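PDB 6WCI: cysteine desulfurase from Stenotrophomonas maltophilia, which probably uses pyridoxal 5'-phosphate to strip sulfur from L-cysteine, leaving L-alanine and passing the sulfur to a carrier. Local coordinates for residues Gly133-Asn146 with Leu177-Thr191. Numbering follows the deposited sequence.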
loop_
_atom_site.group_PDB
_atom_site.type_symbol
_atom_site.label_atom_id
_atom_site.label_comp_id
_atom_site.label_asym_id
_atom_site.label_seq_id
_atom_site.Cartn_x
_atom_site.Cartn_y
_atom_site.Cartn_z
ATOM N N GLY B 133 12.714 25.534 -17.872
ATOM C CA GLY B 133 12.187 26.875 -17.785
ATOM C C GLY B 133 10.959 26.994 -16.899
ATOM O O GLY B 133 10.733 28.055 -16.308
ATOM N N ASP B 134 10.165 25.933 -16.794
ATOM C CA ASP B 134 9.012 25.954 -15.911
ATOM C C ASP B 134 9.459 25.949 -14.452
ATOM O O ASP B 134 10.521 25.430 -14.097
ATOM C CB ASP B 134 8.100 24.753 -16.160
ATOM C CG ASP B 134 7.504 24.722 -17.565
ATOM O OD1 ASP B 134 7.282 25.790 -18.165
ATOM O OD2 ASP B 134 7.226 23.600 -18.055
ATOM N N VAL B 135 8.622 26.513 -13.595
ATOM C CA VAL B 135 8.937 26.646 -12.181
ATOM C C VAL B 135 7.894 25.899 -11.379
ATOM O O VAL B 135 6.693 26.027 -11.647
ATOM C CB VAL B 135 9.002 28.124 -11.768
ATOM C CG1 VAL B 135 9.144 28.256 -10.242
ATOM C CG2 VAL B 135 10.153 28.782 -12.494
ATOM N N ILE B 136 8.358 25.090 -10.427
ATOM C CA ILE B 136 7.519 24.479 -9.406
ATOM C C ILE B 136 7.727 25.278 -8.125
ATOM O O ILE B 136 8.861 25.436 -7.654
ATOM C CB ILE B 136 7.874 23.001 -9.187
ATOM C CG1 ILE B 136 7.767 22.207 -10.497
ATOM C CG2 ILE B 136 6.994 22.385 -8.086
ATOM C CD1 ILE B 136 8.309 20.797 -10.390
ATOM N N LEU B 137 6.645 25.793 -7.567
ATOM C CA LEU B 137 6.720 26.634 -6.376
ATOM C C LEU B 137 6.297 25.784 -5.183
ATOM O O LEU B 137 5.214 25.190 -5.199
ATOM C CB LEU B 137 5.838 27.871 -6.533
ATOM C CG LEU B 137 5.934 28.939 -5.438
ATOM C CD1 LEU B 137 7.339 29.506 -5.381
ATOM C CD2 LEU B 137 4.920 30.049 -5.668
ATOM N N ILE B 138 7.171 25.692 -4.179
ATOM C CA ILE B 138 6.981 24.837 -3.007
ATOM C C ILE B 138 7.183 25.693 -1.769
ATOM O O ILE B 138 8.168 26.434 -1.696
ATOM C CB ILE B 138 7.983 23.665 -2.988
ATOM C CG1 ILE B 138 8.017 22.949 -4.351
ATOM C CG2 ILE B 138 7.695 22.718 -1.815
ATOM C CD1 ILE B 138 9.060 21.852 -4.427
ATOM N N THR B 139 6.289 25.578 -0.785
ATOM C CA THR B 139 6.430 26.432 0.396
ATOM C C THR B 139 7.528 25.917 1.319
ATOM O O THR B 139 7.831 24.720 1.363
ATOM C CB THR B 139 5.130 26.542 1.198
ATOM O OG1 THR B 139 5.123 25.557 2.240
ATOM C CG2 THR B 139 3.920 26.360 0.319
ATOM N N ARG B 140 8.113 26.852 2.071
ATOM C CA ARG B 140 9.159 26.557 3.043
ATOM C C ARG B 140 8.734 25.531 4.094
ATOM O O ARG B 140 9.597 24.860 4.671
ATOM C CB ARG B 140 9.574 27.873 3.719
ATOM C CG ARG B 140 10.541 27.754 4.875
ATOM C CD ARG B 140 11.864 27.171 4.431
ATOM N NE ARG B 140 12.523 28.003 3.429
ATOM C CZ ARG B 140 13.756 27.788 2.993
ATOM N NH1 ARG B 140 14.462 26.773 3.481
ATOM N NH2 ARG B 140 14.281 28.579 2.068
ATOM N N MET B 141 7.434 25.380 4.347
ATOM C CA MET B 141 6.951 24.564 5.453
ATOM C C MET B 141 6.456 23.196 5.013
ATOM O O MET B 141 5.903 22.462 5.840
ATOM C CB MET B 141 5.837 25.297 6.205
ATOM C CG MET B 141 4.514 25.354 5.458
ATOM S SD MET B 141 3.187 26.084 6.449
ATOM C CE MET B 141 3.854 27.709 6.825
ATOM N N GLU B 142 6.639 22.838 3.737
ATOM C CA GLU B 142 6.151 21.564 3.223
ATOM C C GLU B 142 6.864 20.390 3.878
ATOM O O GLU B 142 8.028 20.475 4.275
ATOM C CB GLU B 142 6.342 21.469 1.704
ATOM C CG GLU B 142 5.475 22.447 0.931
ATOM C CD GLU B 142 4.032 22.409 1.406
ATOM O OE1 GLU B 142 3.385 21.340 1.280
ATOM O OE2 GLU B 142 3.556 23.441 1.924
ATOM N N HIS B 143 6.141 19.282 3.980
ATOM C CA HIS B 143 6.709 18.022 4.409
ATOM C C HIS B 143 7.451 17.409 3.225
ATOM O O HIS B 143 7.147 17.707 2.067
ATOM C CB HIS B 143 5.569 17.136 4.924
ATOM C CG HIS B 143 5.974 15.777 5.405
ATOM N ND1 HIS B 143 6.129 14.708 4.552
ATOM C CD2 HIS B 143 6.136 15.284 6.660
ATOM C CE1 HIS B 143 6.426 13.626 5.251
ATOM N NE2 HIS B 143 6.431 13.948 6.535
ATOM N N HIS B 144 8.452 16.574 3.518
ATOM C CA HIS B 144 9.199 15.915 2.450
ATOM C C HIS B 144 8.289 15.254 1.429
ATOM O O HIS B 144 8.634 15.190 0.245
ATOM C CB HIS B 144 10.150 14.882 3.037
ATOM C CG HIS B 144 11.269 15.489 3.816
ATOM N ND1 HIS B 144 12.081 14.756 4.651
ATOM C CD2 HIS B 144 11.724 16.763 3.866
ATOM C CE1 HIS B 144 12.980 15.555 5.199
ATOM N NE2 HIS B 144 12.783 16.779 4.742
ATOM N N ALA B 145 7.121 14.766 1.861
ATOM C CA ALA B 145 6.174 14.187 0.913
ATOM C C ALA B 145 5.795 15.178 -0.180
ATOM O O ALA B 145 5.489 14.772 -1.302
ATOM C CB ALA B 145 4.918 13.720 1.639
ATOM N N ASN B 146 5.795 16.477 0.124
ATOM C CA ASN B 146 5.437 17.483 -0.867
ATOM C C ASN B 146 6.652 18.259 -1.354
ATOM O O ASN B 146 6.513 19.392 -1.827
ATOM C CB ASN B 146 4.375 18.426 -0.307
ATOM C CG ASN B 146 3.386 18.881 -1.363
ATOM O OD1 ASN B 146 3.330 18.329 -2.479
ATOM N ND2 ASN B 146 2.598 19.892 -1.026
ATOM N N LEU B 177 4.266 35.334 -1.708
ATOM C CA LEU B 177 3.697 34.276 -2.543
ATOM C C LEU B 177 3.136 34.843 -3.842
ATOM O O LEU B 177 3.425 34.328 -4.929
ATOM C CB LEU B 177 2.615 33.524 -1.777
ATOM C CG LEU B 177 1.812 32.459 -2.524
ATOM C CD1 LEU B 177 2.686 31.295 -2.998
ATOM C CD2 LEU B 177 0.674 31.954 -1.647
ATOM N N ARG B 178 2.332 35.909 -3.748
ATOM C CA ARG B 178 1.847 36.568 -4.956
ATOM C C ARG B 178 3.005 37.051 -5.821
ATOM O O ARG B 178 2.985 36.890 -7.049
ATOM C CB ARG B 178 0.935 37.736 -4.594
ATOM C CG ARG B 178 -0.495 37.339 -4.306
ATOM C CD ARG B 178 -1.349 38.556 -3.990
ATOM N NE ARG B 178 -1.140 39.031 -2.626
ATOM C CZ ARG B 178 -1.746 38.516 -1.562
ATOM N NH1 ARG B 178 -2.589 37.503 -1.714
ATOM N NH2 ARG B 178 -1.505 39.007 -0.349
ATOM N N ALA B 179 4.025 37.639 -5.199
ATOM C CA ALA B 179 5.180 38.085 -5.968
ATOM C C ALA B 179 5.905 36.910 -6.610
ATOM O O ALA B 179 6.519 37.068 -7.673
ATOM C CB ALA B 179 6.133 38.882 -5.076
ATOM N N ALA B 180 5.829 35.727 -5.990
ATOM C CA ALA B 180 6.510 34.541 -6.494
ATOM C C ALA B 180 5.733 33.827 -7.591
ATOM O O ALA B 180 6.323 33.013 -8.311
ATOM C CB ALA B 180 6.773 33.554 -5.353
ATOM N N MET B 181 4.437 34.104 -7.731
ATOM C CA MET B 181 3.585 33.406 -8.697
ATOM C C MET B 181 3.608 34.133 -10.046
ATOM O O MET B 181 2.639 34.762 -10.478
ATOM C CB MET B 181 2.166 33.275 -8.154
ATOM C CG MET B 181 2.021 32.313 -7.007
ATOM S SD MET B 181 0.286 32.045 -6.580
ATOM C CE MET B 181 -0.201 33.707 -6.168
ATOM N N THR B 182 4.749 34.024 -10.719
ATOM C CA THR B 182 4.965 34.629 -12.028
ATOM C C THR B 182 4.508 33.681 -13.124
ATOM O O THR B 182 4.228 32.513 -12.868
ATOM C CB THR B 182 6.442 34.983 -12.185
ATOM O OG1 THR B 182 7.232 33.817 -11.915
ATOM C CG2 THR B 182 6.823 36.109 -11.223
ATOM N N PRO B 183 4.415 34.150 -14.376
ATOM C CA PRO B 183 3.889 33.276 -15.440
ATOM C C PRO B 183 4.663 31.986 -15.654
ATOM O O PRO B 183 4.082 31.025 -16.177
ATOM C CB PRO B 183 3.944 34.170 -16.686
ATOM C CG PRO B 183 3.773 35.538 -16.140
ATOM C CD PRO B 183 4.508 35.552 -14.831
ATOM N N GLU B 184 5.944 31.919 -15.288
ATOM C CA GLU B 184 6.695 30.688 -15.511
ATOM C C GLU B 184 6.381 29.605 -14.488
ATOM O O GLU B 184 6.781 28.446 -14.680
ATOM C CB GLU B 184 8.197 30.979 -15.523
ATOM C CG GLU B 184 8.713 31.660 -14.282
ATOM C CD GLU B 184 8.705 33.173 -14.393
ATOM O OE1 GLU B 184 8.123 33.716 -15.361
ATOM O OE2 GLU B 184 9.287 33.814 -13.498
ATOM N N VAL B 185 5.664 29.945 -13.422
ATOM C CA VAL B 185 5.274 28.969 -12.416
ATOM C C VAL B 185 4.083 28.180 -12.941
ATOM O O VAL B 185 3.054 28.759 -13.306
ATOM C CB VAL B 185 4.926 29.650 -11.085
ATOM C CG1 VAL B 185 4.614 28.602 -10.061
ATOM C CG2 VAL B 185 6.064 30.556 -10.621
ATOM N N LYS B 186 4.209 26.853 -12.958
ATOM C CA LYS B 186 3.131 26.000 -13.424
ATOM C C LYS B 186 2.479 25.172 -12.326
ATOM O O LYS B 186 1.388 24.630 -12.558
ATOM C CB LYS B 186 3.639 25.069 -14.537
ATOM C CG LYS B 186 4.339 25.788 -15.688
ATOM C CD LYS B 186 3.406 26.786 -16.357
ATOM C CE LYS B 186 4.098 27.504 -17.496
ATOM N NZ LYS B 186 3.314 28.686 -17.979
ATOM N N LEU B 187 3.102 25.058 -11.147
ATOM C CA LEU B 187 2.576 24.215 -10.080
ATOM C C LEU B 187 3.004 24.760 -8.719
ATOM O O LEU B 187 4.123 25.263 -8.562
ATOM C CB LEU B 187 3.045 22.751 -10.230
ATOM C CG LEU B 187 2.380 21.697 -9.331
ATOM C CD1 LEU B 187 2.186 20.346 -10.068
ATOM C CD2 LEU B 187 3.117 21.464 -8.006
ATOM N N LEU B 188 2.105 24.645 -7.742
ATOM C CA LEU B 188 2.335 25.111 -6.372
ATOM C C LEU B 188 2.051 23.972 -5.408
ATOM O O LEU B 188 0.940 23.431 -5.398
ATOM C CB LEU B 188 1.452 26.313 -6.030
ATOM C CG LEU B 188 1.373 26.723 -4.555
ATOM C CD1 LEU B 188 2.712 27.222 -4.039
ATOM C CD2 LEU B 188 0.299 27.770 -4.370
ATOM N N ALA B 189 3.056 23.602 -4.612
ATOM C CA ALA B 189 2.917 22.578 -3.580
ATOM C C ALA B 189 2.776 23.281 -2.238
ATOM O O ALA B 189 3.746 23.838 -1.715
ATOM C CB ALA B 189 4.106 21.614 -3.578
ATOM N N VAL B 190 1.572 23.243 -1.673
ATOM C CA VAL B 190 1.256 24.001 -0.470
ATOM C C VAL B 190 0.516 23.096 0.507
ATOM O O VAL B 190 -0.457 22.429 0.134
ATOM C CB VAL B 190 0.430 25.262 -0.797
ATOM C CG1 VAL B 190 -0.780 24.913 -1.678
ATOM C CG2 VAL B 190 -0.004 25.974 0.486
ATOM N N THR B 191 0.974 23.071 1.754
ATOM C CA THR B 191 0.314 22.251 2.757
ATOM C C THR B 191 -0.923 22.953 3.308
ATOM O O THR B 191 -0.998 24.184 3.374
ATOM C CB THR B 191 1.264 21.905 3.902
ATOM O OG1 THR B 191 0.626 20.956 4.759
ATOM C CG2 THR B 191 1.614 23.138 4.719
HETATM O O HOH W 1 3.326 20.494 5.923
#
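Val-135 to Thr-139 and Val-185 to Thr-191 run side by side as parallel strands, joined by five backbone hydrogen bonds. Val-135 N donates to Glu-184 O, and Val-135 O accepts from Lys-186 N; Leu-137 is gripped by Leu-187 O (N to O 2.8 Å) and Ala-189 N, and Thr-139 N ends the series on Ala-189 O. Between Val-135 and Ile-136 the register slips by one residue, a beta bulge with Lys-186 as the extra residue.

Beyond the last backbone bond, the carboxylate of Glu-142 takes over. Its OE2 accepts Thr-191 N at 2.6 Å on the syn side, through a bent bond (137° at the hydrogen), and the Thr-139 hydroxyl on the anti lone pair. OE1 is met from above the carboxylate plane by Asn-146 ND2, so three donors hold this buried group. The Asn-146 amide also lies against the methyl of Ala-189 (ND2 to CB 3.4 Å). Thr-139 OG1 also accepts Met-141 N, closing an ST turn.

Apolar contact centres on Leu-137. With CG anti to the backbone N (chi1 -173°), its CD2 reaches Leu-177 CD1 at 3.7 Å and also touches CG of Met-181, whose side chain crosses that of Leu-137 at about a right angle, while CG lies alongside Leu-188 CD1. On the other face, Ile-136 CG2 meets Leu-187 CD2.

The pair belongs to the large seven-stranded mixed sheet of this class-V aminotransferase-family protein, between strands 160-164 and 216-220. Helix 174-180 packs against the Leu-137 face; Trp-150 of helix 148-157 covers Ile-138, Leu-187 and Ala-189 on the other.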